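PDB 2Q88: putative ABC transporter amino acid-binding protein from Sinorhizobium meliloti, which binds the compatible solutes ectoine and hydroxyectoine, probably delivering them to an ABC transporter for uptake in osmoprotection. Local coordinates for residues K114-I119 and K137-A142; D124-A129 and R148-P153. One frame throughout, in Å; residues are numbered along the deposited sequence.

Interaction 1. Residues K114-I119 and K137-A142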
loop_
_atom_site.group_PDB
_atom_site.type_symbol
_atom_site.label_atom_id
_atom_site.label_comp_id
_atom_site.label_asym_id
_atom_site.label_seq_id
_atom_site.Cartn_x
_atom_site.Cartn_y
_atom_site.Cartn_z
ATOM N N LYS A 114 -13.794 14.718 -9.432
ATOM C CA LYS A 114 -14.296 13.342 -9.272
ATOM C C LYS A 114 -13.352 12.300 -9.900
ATOM O O LYS A 114 -13.481 11.097 -9.648
ATOM C CB LYS A 114 -15.699 13.201 -9.901
ATOM C CG LYS A 114 -16.759 14.159 -9.366
ATOM C CD LYS A 114 -18.021 14.080 -10.213
ATOM C CE LYS A 114 -19.041 15.152 -9.840
ATOM N NZ LYS A 114 -20.264 15.068 -10.718
ATOM N N SER A 115 -12.424 12.767 -10.733
ATOM C CA SER A 115 -11.482 11.900 -11.430
ATOM C C SER A 115 -10.126 12.591 -11.497
ATOM O O SER A 115 -10.037 13.792 -11.258
ATOM C CB SER A 115 -11.984 11.600 -12.854
ATOM O OG SER A 115 -11.927 12.753 -13.683
ATOM N N TYR A 116 -9.069 11.845 -11.829
ATOM C CA TYR A 116 -7.754 12.468 -11.956
ATOM C C TYR A 116 -7.703 13.410 -13.151
ATOM O O TYR A 116 -6.928 14.369 -13.156
ATOM C CB TYR A 116 -6.641 11.429 -12.033
ATOM C CG TYR A 116 -6.411 10.706 -10.732
ATOM C CD1 TYR A 116 -6.922 9.424 -10.533
ATOM C CD2 TYR A 116 -5.693 11.302 -9.693
ATOM C CE1 TYR A 116 -6.704 8.734 -9.331
ATOM C CE2 TYR A 116 -5.468 10.614 -8.471
ATOM C CZ TYR A 116 -5.992 9.333 -8.299
ATOM O OH TYR A 116 -5.803 8.628 -7.107
ATOM N N LYS A 117 -8.546 13.136 -14.147
ATOM C CA LYS A 117 -8.701 14.015 -15.313
ATOM C C LYS A 117 -9.245 15.382 -14.913
ATOM O O LYS A 117 -8.810 16.400 -15.431
ATOM C CB LYS A 117 -9.621 13.367 -16.344
ATOM C CG LYS A 117 -9.624 14.054 -17.702
ATOM C CD LYS A 117 -10.445 13.257 -18.696
ATOM C CE LYS A 117 -11.924 13.547 -18.536
ATOM N NZ LYS A 117 -12.246 14.956 -18.871
ATOM N N ASP A 118 -10.189 15.396 -13.977
ATOM C CA ASP A 118 -10.781 16.642 -13.498
ATOM C C ASP A 118 -9.717 17.561 -12.909
ATOM O O ASP A 118 -9.778 18.781 -13.062
ATOM C CB ASP A 118 -11.851 16.341 -12.456
ATOM C CG ASP A 118 -13.132 15.812 -13.067
ATOM O OD1 ASP A 118 -13.346 16.017 -14.278
ATOM O OD2 ASP A 118 -13.990 15.183 -12.418
ATOM N N ILE A 119 -8.730 16.958 -12.250
ATOM C CA ILE A 119 -7.625 17.698 -11.663
ATOM C C ILE A 119 -6.707 18.225 -12.750
ATOM O O ILE A 119 -6.251 19.367 -12.675
ATOM C CB ILE A 119 -6.821 16.813 -10.680
ATOM C CG1 ILE A 119 -7.740 16.234 -9.592
ATOM C CG2 ILE A 119 -5.686 17.626 -10.026
ATOM C CD1 ILE A 119 -7.089 15.106 -8.810
ATOM N N LYS A 137 1.301 8.597 -9.613
ATOM C CA LYS A 137 1.437 8.157 -11.008
ATOM C C LYS A 137 0.134 8.330 -11.802
ATOM O O LYS A 137 0.165 8.741 -12.956
ATOM C CB LYS A 137 1.937 6.707 -11.083
ATOM C CG LYS A 137 2.220 6.201 -12.511
ATOM C CD LYS A 137 3.430 6.881 -13.150
ATOM C CE LYS A 137 3.633 6.414 -14.596
ATOM N NZ LYS A 137 4.864 6.986 -15.195
ATOM N N LEU A 138 -1.003 8.027 -11.182
ATOM C CA LEU A 138 -2.302 8.219 -11.847
ATOM C C LEU A 138 -2.575 9.679 -12.173
ATOM O O LEU A 138 -3.147 9.984 -13.228
ATOM C CB LEU A 138 -3.452 7.648 -11.010
ATOM C CG LEU A 138 -3.519 6.129 -10.861
ATOM C CD1 LEU A 138 -4.532 5.748 -9.796
ATOM C CD2 LEU A 138 -3.822 5.437 -12.198
ATOM N N ALA A 139 -2.174 10.576 -11.269
ATOM C CA ALA A 139 -2.306 12.026 -11.501
ATOM C C ALA A 139 -1.446 12.448 -12.680
ATOM O O ALA A 139 -1.926 13.103 -13.602
ATOM C CB ALA A 139 -1.903 12.805 -10.275
ATOM N N LEU A 140 -0.175 12.066 -12.646
ATOM C CA LEU A 140 0.758 12.351 -13.746
ATOM C C LEU A 140 0.318 11.764 -15.094
ATOM O O LEU A 140 0.473 12.421 -16.127
ATOM C CB LEU A 140 2.171 11.883 -13.387
ATOM C CG LEU A 140 2.841 12.607 -12.212
ATOM C CD1 LEU A 140 4.078 11.847 -11.745
ATOM C CD2 LEU A 140 3.190 14.061 -12.550
ATOM N N GLU A 141 -0.241 10.550 -15.087
ATOM C CA GLU A 141 -0.726 9.908 -16.324
ATOM C C GLU A 141 -1.985 10.571 -16.882
ATOM O O GLU A 141 -2.247 10.493 -18.082
ATOM C CB GLU A 141 -1.003 8.414 -16.112
ATOM C CG GLU A 141 0.223 7.593 -15.755
ATOM C CD GLU A 141 -0.091 6.133 -15.492
ATOM O OE1 GLU A 141 -1.169 5.829 -14.933
ATOM O OE2 GLU A 141 0.754 5.280 -15.841
ATOM N N ALA A 142 -2.767 11.206 -16.008
ATOM C CA ALA A 142 -3.979 11.923 -16.427
ATOM C C ALA A 142 -3.639 13.288 -17.008
ATOM O O ALA A 142 -4.509 13.979 -17.561
ATOM C CB ALA A 142 -4.934 12.085 -15.250
#
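Two helices of the periplasmic binding protein fold, 116-121 and 134-141, meet beside the parallel strands 127-129 and 149-151 through Y116 and the turn of L138, A139 and A142. The Y116 ring stands against the second helix. CB of L138 lies over one ring face, 3.9 Å from the centroid and 15° off the ring normal, a CH-pi contact. CD1 of L138 reaches the rim of the ring at Y116 CE1, 3.7 Å away. Across the ring from CE1, CD2 of Y116 comes within 3.9 Å of A139 CA, where a methyl side chain lets the ring close in on the backbone. At A142 the small methyl lets the start of the first helix come close: its CB is 3.7 Å from Y116 CB. With CG anti to the carbonyl carbon (chi1 -70°), the tyrosine turns its ring across L138 and sends its hydroxyl on to S171, a hydrogen bond that satisfies a buried polar end; F103 packs edge-to-face with the ring. Were this tyrosine an alanine, L138 would probably lose its aromatic partner, a gap would open between the helices and S171 would be left without the hydroxyl. A capping box starts the first helix: D118 N donates to S115 OG at 3.2 Å, and S115 N returns a weak bond to D118 OD2, which also accepts from K114 N at 3.0 Å on its anti lone pair.

Interaction 2. Residues D124-A129 and R148-P153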
loop_
_atom_site.group_PDB
_atom_site.type_symbol
_atom_site.label_atom_id
_atom_site.label_comp_id
_atom_site.label_asym_id
_atom_site.label_seq_id
_atom_site.Cartn_x
_atom_site.Cartn_y
_atom_site.Cartn_z
ATOM N N ASP A 124 -5.753 25.353 -11.553
ATOM C CA ASP A 124 -5.614 25.773 -10.160
ATOM C C ASP A 124 -5.446 24.590 -9.234
ATOM O O ASP A 124 -4.865 24.739 -8.165
ATOM C CB ASP A 124 -6.819 26.584 -9.691
ATOM C CG ASP A 124 -7.007 27.849 -10.475
ATOM O OD1 ASP A 124 -6.019 28.365 -11.058
ATOM O OD2 ASP A 124 -8.118 28.403 -10.560
ATOM N N ALA A 125 -5.943 23.421 -9.650
ATOM C CA ALA A 125 -6.074 22.267 -8.757
ATOM C C ALA A 125 -4.742 21.606 -8.447
ATOM O O ALA A 125 -3.999 21.212 -9.348
ATOM C CB ALA A 125 -7.044 21.241 -9.338
ATOM N N LYS A 126 -4.444 21.488 -7.166
ATOM C CA LYS A 126 -3.265 20.754 -6.750
ATOM C C LYS A 126 -3.708 19.514 -5.996
ATOM O O LYS A 126 -4.583 19.587 -5.126
ATOM C CB LYS A 126 -2.355 21.625 -5.889
ATOM C CG LYS A 126 -1.660 22.735 -6.661
ATOM C CD LYS A 126 -0.642 23.460 -5.803
ATOM C CE LYS A 126 -0.089 24.674 -6.548
ATOM N NZ LYS A 126 0.650 25.588 -5.643
ATOM N N ILE A 127 -3.098 18.382 -6.322
ATOM C CA ILE A 127 -3.370 17.139 -5.601
ATOM C C ILE A 127 -2.183 16.698 -4.751
ATOM O O ILE A 127 -1.046 16.688 -5.226
ATOM C CB ILE A 127 -3.793 16.018 -6.578
ATOM C CG1 ILE A 127 -3.906 14.671 -5.838
ATOM C CG2 ILE A 127 -2.815 15.905 -7.768
ATOM C CD1 ILE A 127 -4.810 13.665 -6.518
ATOM N N GLY A 128 -2.454 16.328 -3.503
ATOM C CA GLY A 128 -1.425 15.773 -2.632
ATOM C C GLY A 128 -1.476 14.266 -2.697
ATOM O O GLY A 128 -2.550 13.676 -2.785
ATOM N N ALA A 129 -0.310 13.628 -2.649
ATOM C CA ALA A 129 -0.238 12.171 -2.757
ATOM C C ALA A 129 1.122 11.695 -2.274
ATOM O O ALA A 129 2.101 12.436 -2.364
ATOM C CB ALA A 129 -0.454 11.742 -4.202
ATOM N N ARG A 148 1.856 20.427 -9.951
ATOM C CA ARG A 148 0.540 20.366 -9.298
ATOM C C ARG A 148 0.272 19.016 -8.636
ATOM O O ARG A 148 -0.802 18.798 -8.074
ATOM C CB ARG A 148 -0.583 20.689 -10.290
ATOM C CG ARG A 148 -0.509 22.082 -10.863
ATOM C CD ARG A 148 -1.844 22.612 -11.320
ATOM N NE ARG A 148 -2.186 22.274 -12.701
ATOM C CZ ARG A 148 -3.159 21.441 -13.077
ATOM N NH1 ARG A 148 -3.898 20.790 -12.177
ATOM N NH2 ARG A 148 -3.388 21.246 -14.372
ATOM N N VAL A 149 1.246 18.109 -8.710
ATOM C CA VAL A 149 1.203 16.865 -7.952
ATOM C C VAL A 149 2.190 17.009 -6.796
ATOM O O VAL A 149 3.395 17.015 -7.000
ATOM C CB VAL A 149 1.513 15.612 -8.809
ATOM C CG1 VAL A 149 1.371 14.335 -7.958
ATOM C CG2 VAL A 149 0.577 15.533 -9.987
ATOM N N ILE A 150 1.645 17.158 -5.592
ATOM C CA ILE A 150 2.401 17.588 -4.435
ATOM C C ILE A 150 2.689 16.388 -3.541
ATOM O O ILE A 150 1.773 15.707 -3.097
ATOM C CB ILE A 150 1.590 18.657 -3.641
ATOM C CG1 ILE A 150 1.129 19.825 -4.543
ATOM C CG2 ILE A 150 2.329 19.104 -2.370
ATOM C CD1 ILE A 150 2.231 20.531 -5.351
ATOM N N VAL A 151 3.961 16.112 -3.291
ATOM C CA VAL A 151 4.307 14.967 -2.449
ATOM C C VAL A 151 3.841 15.236 -1.017
ATOM O O VAL A 151 4.061 16.328 -0.489
ATOM C CB VAL A 151 5.812 14.675 -2.494
ATOM C CG1 VAL A 151 6.183 13.540 -1.545
ATOM C CG2 VAL A 151 6.257 14.351 -3.947
ATOM N N VAL A 152 3.193 14.244 -0.403
ATOM C CA VAL A 152 2.734 14.323 0.995
ATOM C C VAL A 152 3.321 13.121 1.753
ATOM O O VAL A 152 3.055 11.982 1.368
ATOM C CB VAL A 152 1.171 14.312 1.069
ATOM C CG1 VAL A 152 0.677 14.172 2.513
ATOM C CG2 VAL A 152 0.605 15.573 0.457
ATOM N N PRO A 153 4.106 13.360 2.814
ATOM C CA PRO A 153 4.764 12.275 3.557
ATOM C C PRO A 153 3.816 11.276 4.238
ATOM O O PRO A 153 4.093 10.069 4.245
ATOM C CB PRO A 153 5.602 13.019 4.609
ATOM C CG PRO A 153 4.975 14.342 4.736
ATOM C CD PRO A 153 4.407 14.677 3.396
#
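NH1 of R148 donates to the backbone O of A125 at 2.9 Å and also to the carbonyl O of I119, while NH2 of the same guanidinium reaches the O of A120. The arginine thus ties the end of helix 116-121 to the start of a beta-alpha-beta unit, in which parallel strands 127-129 and 149-151 are joined through helix 134-141. A125 O lies at the guanidinium edge, only 8° out of its plane, and offers a lone pair in its own carbonyl plane. A bend at chi3 (-88°) folds the arginine chain round this oxygen, bringing CD of R148 to 3.2 Å from A125 O. An arginine suits the place because its planar group can serve several carbonyls at once. Along the strands, I127 is gripped from both ends: its N donates to R148 O, and its O receives the N-H of I150 at 2.8 Å in an almost straight bond. I127 and V149 point the same way, toward the helices, with their CG2 methyls 4.1 Å apart; these beta-branched residues suit a strand under a helical layer. G128 is bare where a CB would collide with V152 CG2, and that methyl instead packs 3.7 Å from G128 CA. Past the last bridge, V152 N still bonds to A129 O at 2.9 Å, approaching from above the carbonyl plane, 51° out of it.

Interaction 1 is the helical layer lying on the strand pair of interaction 2, and the segments alternate along the chain: helix 116-121, strand 127-129, helix 134-141, strand 149-151. I127 CD1 meets the first helix at I119 CD1 (3.5 Å) and Y116 CE2 (3.7 Å), while V149 CG2 touches A139 CB of the second helix, also at 3.7 Å. The R148 to I119 bond, 2.8 Å from NH1 to O, is the polar tie between the two. Bound ectoine lies about 9 Å from the side chain of Y116 and about 8 Å from that of A129; P130, G133, T134 and E135, which follow strand 127-129, line its pocket.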